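Local coordinates for protein beta-N-acetylhexosaminidase (Streptomyces plicatus, PDB 1JAK) that hydrolyses terminal N-acetylhexosamine residues as a family 20 beta-N-acetylhexosaminidase, by substrate-assisted catalysis in an alpha/beta barrel, and here holds an isofagomine-type inhibitor, at residues G349-A354 with Q365-D370; S393-T398 with S413-V418; G61-D66 with H121-L126. One frame throughout, in Å; residues are numbered along the deposited sequence.

Interaction 1: residues G349-A354 with Q365-D370; sequences GWHQLA and QYWGLD. With IFG ((2R,3R,4S,5R)-2-acetamido-3,4-dihydroxy-5-hydroxymethyl-piperidine), chain F.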
loop_
_atom_site.group_PDB
_atom_site.type_symbol
_atom_site.label_atom_id
_atom_site.label_comp_id
_atom_site.label_asym_id
_atom_site.label_seq_id
_atom_site.Cartn_x
_atom_site.Cartn_y
_atom_site.Cartn_z
ATOM N N GLY A 349 -4.622 14.904 0.403
ATOM C CA GLY A 349 -3.651 15.588 1.235
ATOM C C GLY A 349 -3.699 15.001 2.626
ATOM O O GLY A 349 -4.643 14.286 2.959
ATOM N N TRP A 350 -2.681 15.263 3.441
ATOM C CA TRP A 350 -2.705 14.765 4.810
ATOM C C TRP A 350 -3.825 15.554 5.485
ATOM O O TRP A 350 -4.240 16.591 4.959
ATOM C CB TRP A 350 -1.348 14.982 5.479
ATOM C CG TRP A 350 -0.270 14.155 4.821
ATOM C CD1 TRP A 350 0.673 14.589 3.937
ATOM C CD2 TRP A 350 -0.070 12.742 4.961
ATOM N NE1 TRP A 350 1.451 13.533 3.513
ATOM C CE2 TRP A 350 1.016 12.389 4.129
ATOM C CE3 TRP A 350 -0.700 11.739 5.714
ATOM C CZ2 TRP A 350 1.488 11.071 4.024
ATOM C CZ3 TRP A 350 -0.230 10.427 5.612
ATOM C CH2 TRP A 350 0.855 10.108 4.771
ATOM N N HIS A 351 -4.319 15.094 6.632
ATOM C CA HIS A 351 -5.456 15.782 7.242
ATOM C C HIS A 351 -5.287 17.245 7.625
ATOM O O HIS A 351 -6.269 17.901 7.957
ATOM C CB HIS A 351 -6.031 14.985 8.428
ATOM C CG HIS A 351 -5.203 15.042 9.670
ATOM N ND1 HIS A 351 -4.208 14.128 9.948
ATOM C CD2 HIS A 351 -5.244 15.887 10.727
ATOM C CE1 HIS A 351 -3.675 14.407 11.124
ATOM N NE2 HIS A 351 -4.286 15.471 11.618
ATOM N N GLN A 352 -4.064 17.763 7.581
ATOM C CA GLN A 352 -3.861 19.179 7.879
ATOM C C GLN A 352 -4.631 19.995 6.836
ATOM O O GLN A 352 -4.981 21.153 7.070
ATOM C CB GLN A 352 -2.377 19.550 7.810
ATOM C CG GLN A 352 -1.562 19.156 9.035
ATOM C CD GLN A 352 -1.525 17.662 9.258
ATOM O OE1 GLN A 352 -1.325 16.892 8.322
ATOM N NE2 GLN A 352 -1.701 17.243 10.507
ATOM N N LEU A 353 -4.889 19.385 5.681
ATOM C CA LEU A 353 -5.624 20.058 4.610
ATOM C C LEU A 353 -7.059 20.365 5.041
ATOM O O LEU A 353 -7.694 21.276 4.500
ATOM C CB LEU A 353 -5.636 19.190 3.341
ATOM C CG LEU A 353 -6.328 19.765 2.096
ATOM C CD1 LEU A 353 -5.650 21.061 1.672
ATOM C CD2 LEU A 353 -6.265 18.754 0.963
ATOM N N ALA A 354 -7.565 19.610 6.013
ATOM C CA ALA A 354 -8.925 19.814 6.512
ATOM C C ALA A 354 -9.058 21.194 7.143
ATOM O O ALA A 354 -10.166 21.711 7.316
ATOM C CB ALA A 354 -9.283 18.735 7.527
ATOM N N GLN A 365 -5.974 12.394 4.326
ATOM C CA GLN A 365 -5.422 11.231 5.001
ATOM C C GLN A 365 -5.126 11.565 6.457
ATOM O O GLN A 365 -4.211 12.333 6.756
ATOM C CB GLN A 365 -4.144 10.774 4.294
ATOM C CG GLN A 365 -3.668 9.403 4.742
ATOM C CD GLN A 365 -2.469 8.907 3.958
ATOM O OE1 GLN A 365 -2.152 9.420 2.879
ATOM N NE2 GLN A 365 -1.801 7.892 4.494
ATOM N N TYR A 366 -5.909 10.974 7.351
ATOM C CA TYR A 366 -5.771 11.206 8.783
ATOM C C TYR A 366 -4.672 10.365 9.420
ATOM O O TYR A 366 -4.749 9.131 9.428
ATOM C CB TYR A 366 -7.091 10.896 9.483
ATOM C CG TYR A 366 -7.066 11.198 10.957
ATOM C CD1 TYR A 366 -7.136 12.514 11.415
ATOM C CD2 TYR A 366 -6.951 10.175 11.895
ATOM C CE1 TYR A 366 -7.095 12.803 12.773
ATOM C CE2 TYR A 366 -6.908 10.453 13.260
ATOM C CZ TYR A 366 -6.981 11.771 13.689
ATOM O OH TYR A 366 -6.944 12.056 15.034
ATOM N N TRP A 367 -3.660 11.032 9.965
ATOM C CA TRP A 367 -2.563 10.328 10.613
ATOM C C TRP A 367 -2.457 10.693 12.095
ATOM O O TRP A 367 -1.383 10.601 12.700
ATOM C CB TRP A 367 -1.237 10.609 9.887
ATOM C CG TRP A 367 -0.840 12.059 9.787
ATOM C CD1 TRP A 367 -1.437 13.029 9.031
ATOM C CD2 TRP A 367 0.277 12.683 10.431
ATOM N NE1 TRP A 367 -0.756 14.220 9.163
ATOM C CE2 TRP A 367 0.300 14.034 10.017
ATOM C CE3 TRP A 367 1.264 12.230 11.317
ATOM C CZ2 TRP A 367 1.274 14.941 10.458
ATOM C CZ3 TRP A 367 2.237 13.132 11.755
ATOM C CH2 TRP A 367 2.231 14.473 11.324
ATOM N N GLY A 368 -3.589 11.094 12.673
ATOM C CA GLY A 368 -3.638 11.449 14.081
ATOM C C GLY A 368 -3.502 10.239 14.990
ATOM O O GLY A 368 -3.334 9.111 14.518
ATOM N N LEU A 369 -3.586 10.470 16.298
ATOM C CA LEU A 369 -3.430 9.405 17.288
ATOM C C LEU A 369 -4.566 9.430 18.312
ATOM O O LEU A 369 -5.390 10.343 18.304
ATOM C CB LEU A 369 -2.097 9.581 18.029
ATOM C CG LEU A 369 -0.770 9.607 17.256
ATOM C CD1 LEU A 369 -0.682 10.835 16.365
ATOM C CD2 LEU A 369 0.381 9.621 18.254
ATOM N N ASP A 370 -4.602 8.432 19.193
ATOM C CA ASP A 370 -5.631 8.378 20.235
ATOM C C ASP A 370 -5.596 9.676 21.040
ATOM O O ASP A 370 -6.636 10.248 21.375
ATOM C CB ASP A 370 -5.359 7.228 21.213
ATOM C CG ASP A 370 -5.885 5.888 20.731
ATOM O OD1 ASP A 370 -6.308 5.778 19.562
ATOM O OD2 ASP A 370 -5.867 4.937 21.541
HETATM N N1 IFG F . 5.590 12.447 10.207
HETATM C C2 IFG F . 5.939 12.869 8.825
HETATM C C3 IFG F . 6.699 11.788 7.954
HETATM C C4 IFG F . 7.734 10.963 8.748
HETATM C C5 IFG F . 7.047 10.390 9.990
HETATM C C6 IFG F . 7.918 9.499 10.869
HETATM C C7 IFG F . 3.622 12.471 8.095
HETATM C C8 IFG F . 2.339 12.790 7.372
HETATM C C9 IFG F . 6.455 11.478 10.896
HETATM N N2 IFG F . 4.713 13.295 8.114
HETATM O O7 IFG F . 3.654 11.411 8.704
HETATM O O3 IFG F . 7.344 12.434 6.864
HETATM O O4 IFG F . 8.792 11.829 9.158
HETATM O O6 IFG F . 7.126 8.627 11.669
#
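W350 and Q365 pair as neighbours in parallel strands, with Q365 N bonded to G349 O (2.7 Å) and H351 N bonded to Q365 O (2.8 Å). The second is the more bent, and its donor also stands above the carbonyl plane of Q365. Beyond this bridge the side chains form an aromatic cluster. The edge of the W350 six-membered ring points at the face of the W367 five-membered ring, with the planes at 75°. W350 CE3 comes within 3.6 Å of W367 CD1. The inhibitor's acetamide methyl sits in the corner between them. IFG C8 lies over one face of each indole, 3.4 Å from W350 CD2 and 3.6 Å from W367 CE2. Such an aromatic pocket for the acetamide is characteristic of family 20, where this group takes part in catalysis. Each indole has a protein group on its other face. The extended Q365 side chain runs beside W350 with OE1 over the rim of the opposite face, and H351 CE1 lies over the opposite face of W367. Two bonds fix the W367 residue. Its backbone N gives a nearly straight bond to H351 ND1 (3.1 Å, 164°). Its NE1 lies in the carbonyl plane of Q352, on a lone pair of OE1 (2.9 Å). OE1 in turn lies near the indole plane, with the amide turned 64° from the ring. Q352 brings its oxygen there by bending at chi2. The ring of Y366 lies obliquely against H351, its CD1 3.6 Å from H351 CG. H351 NE2 is bonded to E376, W350 NE1 to E250 and Q365 OE1 to H315. Strand 389-392 continues the sheet beside 363-366. Helix 374-385 covers H351 and Y366, and helix 326-342 packs on Q352.

Interaction 2: residues S393-T398 with S413-V418; sequences SPADRT and SWAGYV. With IFG ((2R,3R,4S,5R)-2-acetamido-3,4-dihydroxy-5-hydroxymethyl-piperidine), chain F.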
loop_
_atom_site.group_PDB
_atom_site.type_symbol
_atom_site.label_atom_id
_atom_site.label_comp_id
_atom_site.label_asym_id
_atom_site.label_seq_id
_atom_site.Cartn_x
_atom_site.Cartn_y
_atom_site.Cartn_z
ATOM N N SER A 393 -5.066 6.383 8.619
ATOM C CA SER A 393 -3.739 5.807 8.832
ATOM C C SER A 393 -3.147 6.444 10.094
ATOM O O SER A 393 -2.152 7.170 10.033
ATOM C CB SER A 393 -2.824 6.071 7.623
ATOM O OG SER A 393 -2.569 7.455 7.447
ATOM N N PRO A 394 -3.757 6.169 11.261
ATOM C CA PRO A 394 -3.309 6.711 12.551
ATOM C C PRO A 394 -1.840 6.396 12.810
ATOM O O PRO A 394 -1.406 5.256 12.646
ATOM C CB PRO A 394 -4.229 6.023 13.562
ATOM C CG PRO A 394 -5.467 5.700 12.745
ATOM C CD PRO A 394 -4.869 5.221 11.450
ATOM N N ALA A 395 -1.083 7.407 13.223
ATOM C CA ALA A 395 0.343 7.227 13.481
ATOM C C ALA A 395 0.638 6.229 14.597
ATOM O O ALA A 395 1.724 5.650 14.637
ATOM C CB ALA A 395 0.991 8.574 13.797
ATOM N N ASP A 396 -0.314 6.030 15.505
ATOM C CA ASP A 396 -0.116 5.084 16.594
ATOM C C ASP A 396 -0.836 3.765 16.311
ATOM O O ASP A 396 -1.132 2.994 17.228
ATOM C CB ASP A 396 -0.589 5.691 17.927
ATOM C CG ASP A 396 -2.067 6.049 17.929
ATOM O OD1 ASP A 396 -2.685 6.117 16.846
ATOM O OD2 ASP A 396 -2.608 6.280 19.033
ATOM N N ARG A 397 -1.105 3.513 15.030
ATOM C CA ARG A 397 -1.780 2.288 14.609
ATOM C C ARG A 397 -1.171 1.656 13.359
ATOM O O ARG A 397 -0.723 0.508 13.392
ATOM C CB ARG A 397 -3.256 2.558 14.308
ATOM C CG ARG A 397 -4.060 3.136 15.453
ATOM C CD ARG A 397 -4.430 2.080 16.462
ATOM N NE ARG A 397 -5.244 2.645 17.536
ATOM C CZ ARG A 397 -5.813 1.927 18.496
ATOM N NH1 ARG A 397 -5.662 0.609 18.518
ATOM N NH2 ARG A 397 -6.521 2.530 19.445
ATOM N N THR A 398 -1.162 2.405 12.259
ATOM C CA THR A 398 -0.675 1.866 10.991
ATOM C C THR A 398 0.628 2.408 10.411
ATOM O O THR A 398 0.960 2.111 9.261
ATOM C CB THR A 398 -1.765 1.978 9.908
ATOM O OG1 THR A 398 -1.953 3.353 9.552
ATOM C CG2 THR A 398 -3.085 1.412 10.428
ATOM N N SER A 413 9.835 6.323 17.671
ATOM C CA SER A 413 9.004 6.153 18.859
ATOM C C SER A 413 8.191 7.376 19.281
ATOM O O SER A 413 7.582 7.373 20.351
ATOM C CB SER A 413 9.895 5.729 20.029
ATOM O OG SER A 413 10.877 6.724 20.290
ATOM N N TRP A 414 8.162 8.411 18.450
ATOM C CA TRP A 414 7.438 9.629 18.805
ATOM C C TRP A 414 5.937 9.426 19.010
ATOM O O TRP A 414 5.303 10.181 19.749
ATOM C CB TRP A 414 7.675 10.719 17.751
ATOM C CG TRP A 414 7.102 10.401 16.404
ATOM C CD1 TRP A 414 7.740 9.787 15.360
ATOM C CD2 TRP A 414 5.767 10.665 15.960
ATOM N NE1 TRP A 414 6.879 9.656 14.292
ATOM C CE2 TRP A 414 5.662 10.187 14.635
ATOM C CE3 TRP A 414 4.645 11.260 16.556
ATOM C CZ2 TRP A 414 4.479 10.285 13.893
ATOM C CZ3 TRP A 414 3.469 11.360 15.818
ATOM C CH2 TRP A 414 3.396 10.873 14.498
ATOM N N ALA A 415 5.367 8.415 18.359
ATOM C CA ALA A 415 3.939 8.137 18.490
ATOM C C ALA A 415 3.710 7.015 19.495
ATOM O O ALA A 415 2.645 6.385 19.510
ATOM C CB ALA A 415 3.350 7.748 17.129
ATOM N N GLY A 416 4.706 6.783 20.344
ATOM C CA GLY A 416 4.608 5.719 21.325
ATOM C C GLY A 416 4.983 4.420 20.641
ATOM O O GLY A 416 5.524 4.439 19.538
ATOM N N TYR A 417 4.700 3.294 21.287
ATOM C CA TYR A 417 5.017 1.993 20.709
ATOM C C TYR A 417 3.761 1.379 20.121
ATOM O O TYR A 417 2.656 1.620 20.601
ATOM C CB TYR A 417 5.636 1.091 21.776
ATOM C CG TYR A 417 6.941 1.659 22.265
ATOM C CD1 TYR A 417 8.000 1.849 21.382
ATOM C CD2 TYR A 417 7.094 2.094 23.582
ATOM C CE1 TYR A 417 9.176 2.465 21.785
ATOM C CE2 TYR A 417 8.274 2.715 24.000
ATOM C CZ TYR A 417 9.308 2.898 23.091
ATOM O OH TYR A 417 10.476 3.520 23.471
ATOM N N VAL A 418 3.931 0.588 19.068
ATOM C CA VAL A 418 2.785 -0.013 18.410
ATOM C C VAL A 418 2.987 -1.496 18.147
ATOM O O VAL A 418 3.580 -1.883 17.140
ATOM C CB VAL A 418 2.493 0.714 17.075
ATOM C CG1 VAL A 418 1.255 0.124 16.406
ATOM C CG2 VAL A 418 2.297 2.208 17.333
HETATM N N1 IFG F . 5.590 12.447 10.207
HETATM C C2 IFG F . 5.939 12.869 8.825
HETATM C C3 IFG F . 6.699 11.788 7.954
HETATM C C4 IFG F . 7.734 10.963 8.748
HETATM C C5 IFG F . 7.047 10.390 9.990
HETATM C C6 IFG F . 7.918 9.499 10.869
HETATM C C7 IFG F . 3.622 12.471 8.095
HETATM C C8 IFG F . 2.339 12.790 7.372
HETATM C C9 IFG F . 6.455 11.478 10.896
HETATM N N2 IFG F . 4.713 13.295 8.114
HETATM O O7 IFG F . 3.654 11.411 8.704
HETATM O O3 IFG F . 7.344 12.434 6.864
HETATM O O4 IFG F . 8.792 11.829 9.158
HETATM O O6 IFG F . 7.126 8.627 11.669
#
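D396 OD2 is gripped by two groups, a salt bridge from R422 and a hydrogen bond from the backbone N of D370, while D396 CB rests against A415 O at 3.7 Å. CG sits between the backbone N and the carbonyl carbon (chi1 61°). Of this side chain CB is the atom that touches A415, while the carboxylate is turned away to R422. Next to it, A395 points its methyl at the other segment. A395 CB meets the far corner of the W414 indole, 3.4 Å from CH2, approaching it obliquely. The methyl of A415 also points across, and its CB lies 3.6 Å from A395 O. The same methyl stands over the rim of one W414 face, so an alanine from each segment touches the indole. V418 closes the other end of the contact. Its two methyls press on carbonyl oxygens, with CG2 3.5 Å from D396 O and CG1 3.6 Å from R397 O. Both segments are tightly turned. In 393-398, P394 O accepts from both R397 N and T398 N, and a type I turn runs from S413 to G416. Both belong to the loop between strand 389-392 and helix 420-424 of the catalytic domain, which brings W414 to the inhibitor. The indole reaches the ligand with its edge. NE1 gives a nearly straight bond to IFG O6, 2.8 Å long at 166°, with O6 near the ring plane. O6 belongs to the inhibitor's hydroxymethyl group, so W414 probably binds the 6-hydroxyl of a substrate sugar in the same way. Across the segments themselves the chemistry is van der Waals contact alone. This implies that shape rather than polar bonding sets W414 against A395, while its N-H is spent on the ligand.

Interaction 3: residues G61-D66 with H121-L126; sequences GDYLAD and HGVQTL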
loop_
_atom_site.group_PDB
_atom_site.type_symbol
_atom_site.label_atom_id
_atom_site.label_comp_id
_atom_site.label_asym_id
_atom_site.label_seq_id
_atom_site.Cartn_x
_atom_site.Cartn_y
_atom_site.Cartn_z
ATOM N N GLY A 61 -3.730 -15.518 -15.439
ATOM C CA GLY A 61 -3.326 -16.910 -15.507
ATOM C C GLY A 61 -1.812 -17.027 -15.507
ATOM O O GLY A 61 -1.245 -17.848 -14.782
ATOM N N ASP A 62 -1.149 -16.203 -16.315
ATOM C CA ASP A 62 0.308 -16.232 -16.380
ATOM C C ASP A 62 0.899 -15.833 -15.033
ATOM O O ASP A 62 1.922 -16.369 -14.613
ATOM C CB ASP A 62 0.837 -15.280 -17.460
ATOM C CG ASP A 62 0.454 -15.705 -18.863
ATOM O OD1 ASP A 62 0.339 -16.922 -19.114
ATOM O OD2 ASP A 62 0.288 -14.814 -19.723
ATOM N N TYR A 63 0.256 -14.880 -14.365
ATOM C CA TYR A 63 0.718 -14.421 -13.059
ATOM C C TYR A 63 0.702 -15.582 -12.068
ATOM O O TYR A 63 1.655 -15.792 -11.311
ATOM C CB TYR A 63 -0.189 -13.302 -12.546
ATOM C CG TYR A 63 0.086 -12.900 -11.117
ATOM C CD1 TYR A 63 1.160 -12.068 -10.796
ATOM C CD2 TYR A 63 -0.723 -13.361 -10.077
ATOM C CE1 TYR A 63 1.418 -11.707 -9.473
ATOM C CE2 TYR A 63 -0.470 -13.011 -8.758
ATOM C CZ TYR A 63 0.598 -12.185 -8.462
ATOM O OH TYR A 63 0.841 -11.833 -7.156
ATOM N N LEU A 64 -0.390 -16.335 -12.079
ATOM C CA LEU A 64 -0.538 -17.479 -11.189
ATOM C C LEU A 64 0.489 -18.563 -11.511
ATOM O O LEU A 64 1.141 -19.098 -10.612
ATOM C CB LEU A 64 -1.951 -18.056 -11.303
ATOM C CG LEU A 64 -2.189 -19.379 -10.561
ATOM C CD1 LEU A 64 -1.925 -19.192 -9.071
ATOM C CD2 LEU A 64 -3.615 -19.849 -10.797
ATOM N N ALA A 65 0.626 -18.890 -12.794
ATOM C CA ALA A 65 1.580 -19.914 -13.208
ATOM C C ALA A 65 2.980 -19.550 -12.725
ATOM O O ALA A 65 3.705 -20.400 -12.201
ATOM C CB ALA A 65 1.567 -20.064 -14.725
ATOM N N ASP A 66 3.359 -18.286 -12.903
ATOM C CA ASP A 66 4.675 -17.823 -12.470
ATOM C C ASP A 66 4.876 -17.996 -10.963
ATOM O O ASP A 66 5.984 -18.286 -10.510
ATOM C CB ASP A 66 4.891 -16.352 -12.847
ATOM C CG ASP A 66 5.129 -16.156 -14.336
ATOM O OD1 ASP A 66 5.426 -17.150 -15.033
ATOM O OD2 ASP A 66 5.033 -15.002 -14.809
ATOM N N HIS A 121 -7.373 -11.164 -6.914
ATOM C CA HIS A 121 -7.569 -11.278 -5.476
ATOM C C HIS A 121 -7.838 -12.733 -5.101
ATOM O O HIS A 121 -7.398 -13.199 -4.051
ATOM C CB HIS A 121 -8.716 -10.366 -5.041
ATOM C CG HIS A 121 -8.407 -8.910 -5.206
ATOM N ND1 HIS A 121 -9.383 -7.954 -5.383
ATOM C CD2 HIS A 121 -7.225 -8.249 -5.230
ATOM C CE1 HIS A 121 -8.816 -6.767 -5.512
ATOM N NE2 HIS A 121 -7.506 -6.918 -5.424
ATOM N N GLY A 122 -8.549 -13.452 -5.967
ATOM C CA GLY A 122 -8.821 -14.855 -5.695
ATOM C C GLY A 122 -7.513 -15.626 -5.648
ATOM O O GLY A 122 -7.344 -16.554 -4.855
ATOM N N VAL A 123 -6.581 -15.236 -6.511
ATOM C CA VAL A 123 -5.269 -15.871 -6.560
ATOM C C VAL A 123 -4.522 -15.632 -5.249
ATOM O O VAL A 123 -3.857 -16.527 -4.739
ATOM C CB VAL A 123 -4.432 -15.330 -7.749
ATOM C CG1 VAL A 123 -2.960 -15.703 -7.582
ATOM C CG2 VAL A 123 -4.963 -15.913 -9.055
ATOM N N GLN A 124 -4.642 -14.428 -4.694
ATOM C CA GLN A 124 -3.963 -14.122 -3.440
ATOM C C GLN A 124 -4.482 -15.022 -2.318
ATOM O O GLN A 124 -3.753 -15.362 -1.393
ATOM C CB GLN A 124 -4.159 -12.652 -3.061
ATOM C CG GLN A 124 -3.632 -11.659 -4.096
ATOM C CD GLN A 124 -2.206 -11.961 -4.535
ATOM O OE1 GLN A 124 -1.378 -12.408 -3.741
ATOM N NE2 GLN A 124 -1.911 -11.704 -5.804
ATOM N N THR A 125 -5.751 -15.401 -2.401
ATOM C CA THR A 125 -6.326 -16.287 -1.401
ATOM C C THR A 125 -5.805 -17.700 -1.645
ATOM O O THR A 125 -5.418 -18.404 -0.710
ATOM C CB THR A 125 -7.861 -16.277 -1.484
ATOM O OG1 THR A 125 -8.339 -15.011 -1.015
ATOM C CG2 THR A 125 -8.462 -17.398 -0.639
ATOM N N LEU A 126 -5.781 -18.104 -2.912
ATOM C CA LEU A 126 -5.308 -19.434 -3.275
ATOM C C LEU A 126 -3.887 -19.709 -2.788
ATOM O O LEU A 126 -3.597 -20.798 -2.288
ATOM C CB LEU A 126 -5.377 -19.622 -4.794
ATOM C CG LEU A 126 -4.858 -20.955 -5.346
ATOM C CD1 LEU A 126 -5.651 -22.118 -4.744
ATOM C CD2 LEU A 126 -4.988 -20.955 -6.864
#
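The Y63 ring meets V123 with its edge, CE2 lying 3.9 Å from V123 CG1, which sits near the ring plane. The ring of F120 also meets Y63. At the phenol end the Q124 side chain crosses that of Y63 at about a right angle. Its NE2 gives a nearly straight hydrogen bond to Y63 OH (3.1 Å, 166°). The oxygen lies almost in the amide plane, as suits an amide N-H. Q124 gets there by bending at chi2 (-50°), and its OE1 is bonded to R127, which helps to fix the amide's rotation. The rest of the contact is aliphatic. CD1 of L64 touches V123 CG1 at 3.9 Å and L126 CD2 at 4.2 Å, so V123 CG1 is wedged between Y63 and L64. The two helix segments run nearly parallel, with their axes 10.7 Å apart and crossing at -17°. L64 also rests on strand 49-50 and L126 on strand 145-153, so both helices lie against the sheet of this non-catalytic domain. The contact is thus mainly apolar, with one polar bond at the Y63 hydroxyl. There the phenol oxygen acts as acceptor and gives a buried amide N-H its partner.

In the fold
From the N terminus, interaction 3 comes first. It joins helices 55-72 and 116-129, closing a loop that carries strands 78-79 to 108-113 of the N-terminal domain. Interaction 1 follows in the catalytic barrel and closes the short link between neighbouring strands 346-350 and 363-366. Interaction 2 closes the long loop after strand 389-392. The three lie in series, and none nests or crosses. Interactions 1 and 2 touch, with Y366 O 2.9 Å from S393 N, and both reach the inhibitor, so both contribute residues to the active-site pocket. Interaction 3 lies across the chain's centre, its centre about 35 Å from that of interaction 1.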